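Local coordinates for protein ubiquitin-conjugating enzyme E2, putative (Plasmodium falciparum, PDB 2Q0V) that probably takes part in ubiquitin transfer as an E2-fold protein related to the UBE2V-type ubiquitin-conjugating enzyme variants, at residues Gly63-Val68 / Ser131-Met136; Asp94-Met99 / Pro145-Gly150. All blocks are in the same frame, centred on the assembly; numbering follows the deposited sequence.

In the fold
Contact 1 is mostly buried and contact 2 lies at the surface; their centres are about 12 Å apart, on the same side of the chain's centre. Contact 1 sets the loop between strands 56-62 and 73-79 against the C-terminal end of helix 125-135. In contact 2, the loop that follows strand 90-93 pairs with the extended tail beyond that helix. Packing of Met-136, and of the Gln-64 amide over one face of Arg-133, dominates the first, whereas the second rests on two well-aligned amide-to-backbone hydrogen bonds with proline packing beside them. The two meet where Met-136 and Leu-132 touch Met-99, Met-136 also reaches Ile-97, and Val-68 lies against Gln-146.

Contact 1 (Gly63-Val68 / Ser131-Met136); sequences GQPGTV and SLRQEM
Arg-133 NH2 comes within 3.3 Å of Gly-63 O, which lies near the guanidinium plane at its edge, but the angle is too poor for a bond; what does hold NH2 is a hydrogen bond to Phe-62 O, at the end of strand 56-62. The amide of Gln-64 lies over one face of the guanidinium, with Gln-64 CD 3.7 Å from Arg-133 NH2 and the two planes 31° apart. Gln-64 gets there by setting CG opposite its backbone N (chi1 -156°) and then bending at chi2, which turns the amide across the arginine. In the E2 fold this joins the loop between strands 56-62 and 73-79 to the last turn of helix 125-135, and Met-136 packs on the sheet itself through Ile-61 and Tyr-74. Met-136 CG lies beside its own backbone N (chi1 -75°), and the chain runs on extended, carrying SD to 3.6 Å from Gln-64 N. Nearer the backbone, Met-136 CB packs on Gln-64 CB at 3.8 Å. Gln-64 opens a type II beta turn that closes at Thr-67, whose CG2 comes to 3.8 Å from Met-136 O.

Contact 2 (Asp94-Met99 / Pro145-Gly150); sequences DTKIEM and PQPNEG
The carboxamide of Gln-146 presents its O and N to the N-H and C=O of Glu-98, much as a neighbouring strand would. Glu-98 N donates to Gln-146 OE1 over 3.2 Å at 169°, arriving somewhat tilted from the amide's carbonyl plane. Gln-146 NE2 gives its hydrogen to Glu-98 O, also at 3.2 Å and nearly straight at 173°; here the acceptor lies in the amide plane and the donor sits on a lone pair of Glu-98 O. A bend at chi2 (-59°) swings the amide round to this position, and a further bond from NE2 to Leu-144 O helps fix its rotation. Ile-97 runs side by side with Gln-146, pointing the same way, with Ile-97 CG1 3.8 Å from Gln-146 OE1. Residues 96-98 and 145-147 run roughly antiparallel. Classical E2 enzymes continue after the helix that corresponds to 125-135 with two more helices, but here the modelled chain ends in an extended tail along the loop that follows the sheet, consistent with a UBE2V-type variant. Pro-147 turns its ring toward that loop: Pro-147 CG packs on Lys-96 CB at 3.8 Å, and Pro-147 CD meets Glu-98 CG at 3.8 Å, the glutamate chain passing the ring at a slant. Beyond the proline, a water donates to Asn-148 O at 3.2 Å and, more weakly, to Lys-96 O at 3.3 Å. Arg-72 NH2, from outside the two segments, donates to Pro-147 O.

Contact 1 (Gly63-Val68 / Ser131-Met136)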
loop_
_atom_site.group_PDB
_atom_site.type_symbol
_atom_site.label_atom_id
_atom_site.label_comp_id
_atom_site.label_asym_id
_atom_site.label_seq_id
_atom_site.Cartn_x
_atom_site.Cartn_y
_atom_site.Cartn_z
ATOM N N GLY A 63 5.879 -4.014 10.594
ATOM C CA GLY A 63 7.317 -3.809 10.471
ATOM C C GLY A 63 8.090 -5.094 10.273
ATOM O O GLY A 63 7.670 -6.177 10.663
ATOM N N GLN A 64 9.241 -4.976 9.647
ATOM C CA GLN A 64 10.019 -6.143 9.274
ATOM C C GLN A 64 10.909 -6.631 10.474
ATOM O O GLN A 64 11.665 -5.833 11.064
ATOM C CB GLN A 64 10.812 -5.757 8.004
ATOM C CG GLN A 64 11.268 -6.851 7.072
ATOM C CD GLN A 64 10.219 -7.801 6.537
ATOM O OE1 GLN A 64 9.609 -7.564 5.491
ATOM N NE2 GLN A 64 10.107 -8.950 7.172
ATOM N N PRO A 65 10.773 -7.914 10.886
ATOM C CA PRO A 65 11.675 -8.408 11.954
ATOM C C PRO A 65 13.166 -8.219 11.627
ATOM O O PRO A 65 13.627 -8.517 10.491
ATOM C CB PRO A 65 11.336 -9.894 12.074
ATOM C CG PRO A 65 9.966 -10.061 11.415
ATOM C CD PRO A 65 9.795 -8.928 10.440
ATOM N N GLY A 66 13.894 -7.690 12.613
ATOM C CA GLY A 66 15.338 -7.525 12.535
ATOM C C GLY A 66 15.756 -6.161 12.030
ATOM O O GLY A 66 16.878 -5.996 11.539
ATOM N N THR A 67 14.873 -5.174 12.146
ATOM C CA THR A 67 15.121 -3.867 11.549
ATOM C C THR A 67 14.653 -2.838 12.553
ATOM O O THR A 67 14.025 -3.195 13.554
ATOM C CB THR A 67 14.345 -3.712 10.191
ATOM O OG1 THR A 67 12.932 -3.840 10.416
ATOM C CG2 THR A 67 14.757 -4.788 9.213
ATOM N N VAL A 68 14.925 -1.568 12.295
ATOM C CA VAL A 68 14.403 -0.499 13.146
ATOM C C VAL A 68 12.861 -0.423 13.149
ATOM O O VAL A 68 12.272 0.391 13.886
ATOM C CB VAL A 68 14.947 0.868 12.679
ATOM C CG1 VAL A 68 16.451 1.006 13.029
ATOM C CG2 VAL A 68 14.723 1.044 11.184
ATOM N N SER A 131 5.726 -4.444 -1.407
ATOM C CA SER A 131 6.904 -3.656 -1.780
ATOM C C SER A 131 7.425 -2.757 -0.696
ATOM O O SER A 131 8.634 -2.582 -0.578
ATOM C CB SER A 131 6.614 -2.833 -3.022
ATOM O OG SER A 131 6.669 -3.699 -4.118
ATOM N N LEU A 132 6.510 -2.158 0.060
ATOM C CA LEU A 132 6.870 -1.301 1.183
ATOM C C LEU A 132 7.476 -2.094 2.336
ATOM O O LEU A 132 8.465 -1.668 2.933
ATOM C CB LEU A 132 5.665 -0.466 1.631
ATOM C CG LEU A 132 5.269 0.675 0.660
ATOM C CD1 LEU A 132 3.915 1.307 1.100
ATOM C CD2 LEU A 132 6.360 1.717 0.570
ATOM N N ARG A 133 6.937 -3.279 2.602
ATOM C CA ARG A 133 7.534 -4.109 3.617
ATOM C C ARG A 133 8.931 -4.608 3.215
ATOM O O ARG A 133 9.776 -4.790 4.069
ATOM C CB ARG A 133 6.626 -5.277 3.954
ATOM C CG ARG A 133 6.548 -5.502 5.402
ATOM C CD ARG A 133 5.232 -6.127 5.823
ATOM N NE ARG A 133 5.419 -7.559 5.886
ATOM C CZ ARG A 133 6.150 -8.208 6.788
ATOM N NH1 ARG A 133 6.251 -9.516 6.690
ATOM N NH2 ARG A 133 6.754 -7.582 7.775
ATOM N N GLN A 134 9.179 -4.797 1.919
ATOM C CA GLN A 134 10.497 -5.233 1.450
ATOM C C GLN A 134 11.527 -4.139 1.471
ATOM O O GLN A 134 12.691 -4.388 1.753
ATOM C CB GLN A 134 10.392 -5.874 0.075
ATOM C CG GLN A 134 9.655 -7.234 0.185
ATOM C CD GLN A 134 10.594 -8.387 0.533
ATOM O OE1 GLN A 134 11.771 -8.399 0.141
ATOM N NE2 GLN A 134 10.079 -9.358 1.234
ATOM N N GLU A 135 11.083 -2.919 1.193
ATOM C CA GLU A 135 11.916 -1.744 1.334
ATOM C C GLU A 135 12.511 -1.566 2.727
ATOM O O GLU A 135 13.558 -0.946 2.852
ATOM C CB GLU A 135 11.121 -0.486 0.989
ATOM C CG GLU A 135 11.003 -0.254 -0.496
ATOM C CD GLU A 135 12.337 -0.226 -1.203
ATOM O OE1 GLU A 135 13.104 0.758 -1.001
ATOM O OE2 GLU A 135 12.611 -1.187 -1.971
ATOM N N MET A 136 11.821 -2.069 3.754
ATOM C CA MET A 136 12.270 -1.972 5.135
ATOM C C MET A 136 13.521 -2.802 5.358
ATOM O O MET A 136 14.318 -2.473 6.231
ATOM C CB MET A 136 11.192 -2.454 6.096
ATOM C CG MET A 136 10.049 -1.516 6.288
ATOM S SD MET A 136 8.781 -2.455 7.092
ATOM C CE MET A 136 7.675 -1.068 7.454
#

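Contact 2 (Asp94-Met99 / Pro145-Gly150)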
loop_
_atom_site.group_PDB
_atom_site.type_symbol
_atom_site.label_atom_id
_atom_site.label_comp_id
_atom_site.label_asym_id
_atom_site.label_seq_id
_atom_site.Cartn_x
_atom_site.Cartn_y
_atom_site.Cartn_z
ATOM N N ASP A 94 -0.006 7.321 7.283
ATOM C CA ASP A 94 -0.607 8.056 8.364
ATOM C C ASP A 94 0.345 7.938 9.583
ATOM O O ASP A 94 0.586 8.919 10.269
ATOM C CB ASP A 94 -2.004 7.487 8.660
ATOM C CG ASP A 94 -2.926 7.484 7.412
ATOM O OD1 ASP A 94 -3.026 8.512 6.689
ATOM O OD2 ASP A 94 -3.579 6.446 7.146
ATOM N N THR A 95 0.908 6.742 9.810
ATOM C CA THR A 95 1.932 6.516 10.826
ATOM C C THR A 95 3.276 7.009 10.315
ATOM O O THR A 95 3.643 6.781 9.137
ATOM C CB THR A 95 2.057 5.029 11.218
ATOM O OG1 THR A 95 0.764 4.488 11.485
ATOM C CG2 THR A 95 2.892 4.860 12.462
ATOM N N LYS A 96 3.995 7.697 11.208
ATOM C CA LYS A 96 5.272 8.300 10.896
ATOM C C LYS A 96 6.315 7.244 10.631
ATOM O O LYS A 96 6.436 6.277 11.375
ATOM C CB LYS A 96 5.737 9.214 12.024
ATOM C CG LYS A 96 5.063 10.577 12.015
ATOM C CD LYS A 96 6.005 11.686 12.489
ATOM C CE LYS A 96 5.208 12.917 12.926
ATOM N NZ LYS A 96 5.880 14.226 12.562
ATOM N N ILE A 97 7.090 7.457 9.575
ATOM C CA ILE A 97 8.125 6.533 9.196
ATOM C C ILE A 97 9.285 7.303 8.558
ATOM O O ILE A 97 9.104 8.392 7.998
ATOM C CB ILE A 97 7.535 5.413 8.265
ATOM C CG1 ILE A 97 8.450 4.182 8.209
ATOM C CG2 ILE A 97 7.134 5.965 6.888
ATOM C CD1 ILE A 97 7.885 3.045 7.386
ATOM N N GLU A 98 10.483 6.759 8.681
ATOM C CA GLU A 98 11.622 7.262 7.904
ATOM C C GLU A 98 12.056 6.167 6.967
ATOM O O GLU A 98 12.531 5.109 7.404
ATOM C CB GLU A 98 12.780 7.717 8.803
ATOM C CG GLU A 98 12.425 8.943 9.626
ATOM C CD GLU A 98 12.592 10.247 8.864
ATOM O OE1 GLU A 98 13.640 10.412 8.188
ATOM O OE2 GLU A 98 11.686 11.108 8.945
ATOM N N MET A 99 11.825 6.409 5.678
ATOM C CA MET A 99 12.263 5.500 4.610
ATOM C C MET A 99 12.688 6.329 3.419
ATOM O O MET A 99 12.076 7.363 3.130
ATOM C CB MET A 99 11.135 4.567 4.177
ATOM C CG MET A 99 10.901 3.391 5.070
ATOM S SD MET A 99 10.164 1.961 4.232
ATOM C CE MET A 99 8.689 2.674 3.577
ATOM N N PRO A 145 17.328 5.704 11.881
ATOM C CA PRO A 145 16.635 6.145 13.118
ATOM C C PRO A 145 15.173 6.598 12.894
ATOM O O PRO A 145 14.906 7.461 12.055
ATOM C CB PRO A 145 17.511 7.311 13.620
ATOM C CG PRO A 145 18.874 7.079 12.962
ATOM C CD PRO A 145 18.543 6.508 11.612
ATOM N N GLN A 146 14.260 6.027 13.679
ATOM C CA GLN A 146 12.818 6.176 13.485
ATOM C C GLN A 146 12.141 7.170 14.437
ATOM O O GLN A 146 12.602 7.358 15.567
ATOM C CB GLN A 146 12.141 4.812 13.654
ATOM C CG GLN A 146 12.543 3.764 12.621
ATOM C CD GLN A 146 12.226 4.204 11.213
ATOM O OE1 GLN A 146 11.101 4.627 10.924
ATOM N NE2 GLN A 146 13.224 4.146 10.335
ATOM N N PRO A 147 11.011 7.782 13.998
ATOM C CA PRO A 147 10.167 8.539 14.940
ATOM C C PRO A 147 9.703 7.646 16.108
ATOM O O PRO A 147 9.880 6.421 16.051
ATOM C CB PRO A 147 8.966 8.955 14.079
ATOM C CG PRO A 147 9.446 8.867 12.669
ATOM C CD PRO A 147 10.465 7.794 12.627
ATOM N N ASN A 148 9.133 8.236 17.160
ATOM C CA ASN A 148 8.563 7.424 18.246
ATOM C C ASN A 148 7.404 6.578 17.734
ATOM O O ASN A 148 6.674 7.002 16.831
ATOM C CB ASN A 148 8.111 8.286 19.433
ATOM C CG ASN A 148 9.280 8.940 20.170
ATOM O OD1 ASN A 148 10.306 8.304 20.448
ATOM N ND2 ASN A 148 9.124 10.223 20.488
ATOM N N GLU A 149 7.247 5.391 18.313
ATOM C CA GLU A 149 6.222 4.443 17.879
ATOM C C GLU A 149 4.805 4.988 18.051
ATOM O O GLU A 149 4.478 5.578 19.075
ATOM C CB GLU A 149 6.378 3.077 18.581
ATOM C CG GLU A 149 5.149 2.171 18.466
ATOM C CD GLU A 149 5.445 0.704 18.741
ATOM O OE1 GLU A 149 6.447 0.414 19.431
ATOM O OE2 GLU A 149 4.670 -0.168 18.261
ATOM N N GLY A 150 3.978 4.794 17.026
ATOM C CA GLY A 150 2.578 5.212 17.050
ATOM C C GLY A 150 2.326 6.677 16.734
ATOM O O GLY A 150 1.170 7.070 16.521
HETATM O O HOH W 1 6.053 4.977 14.402
#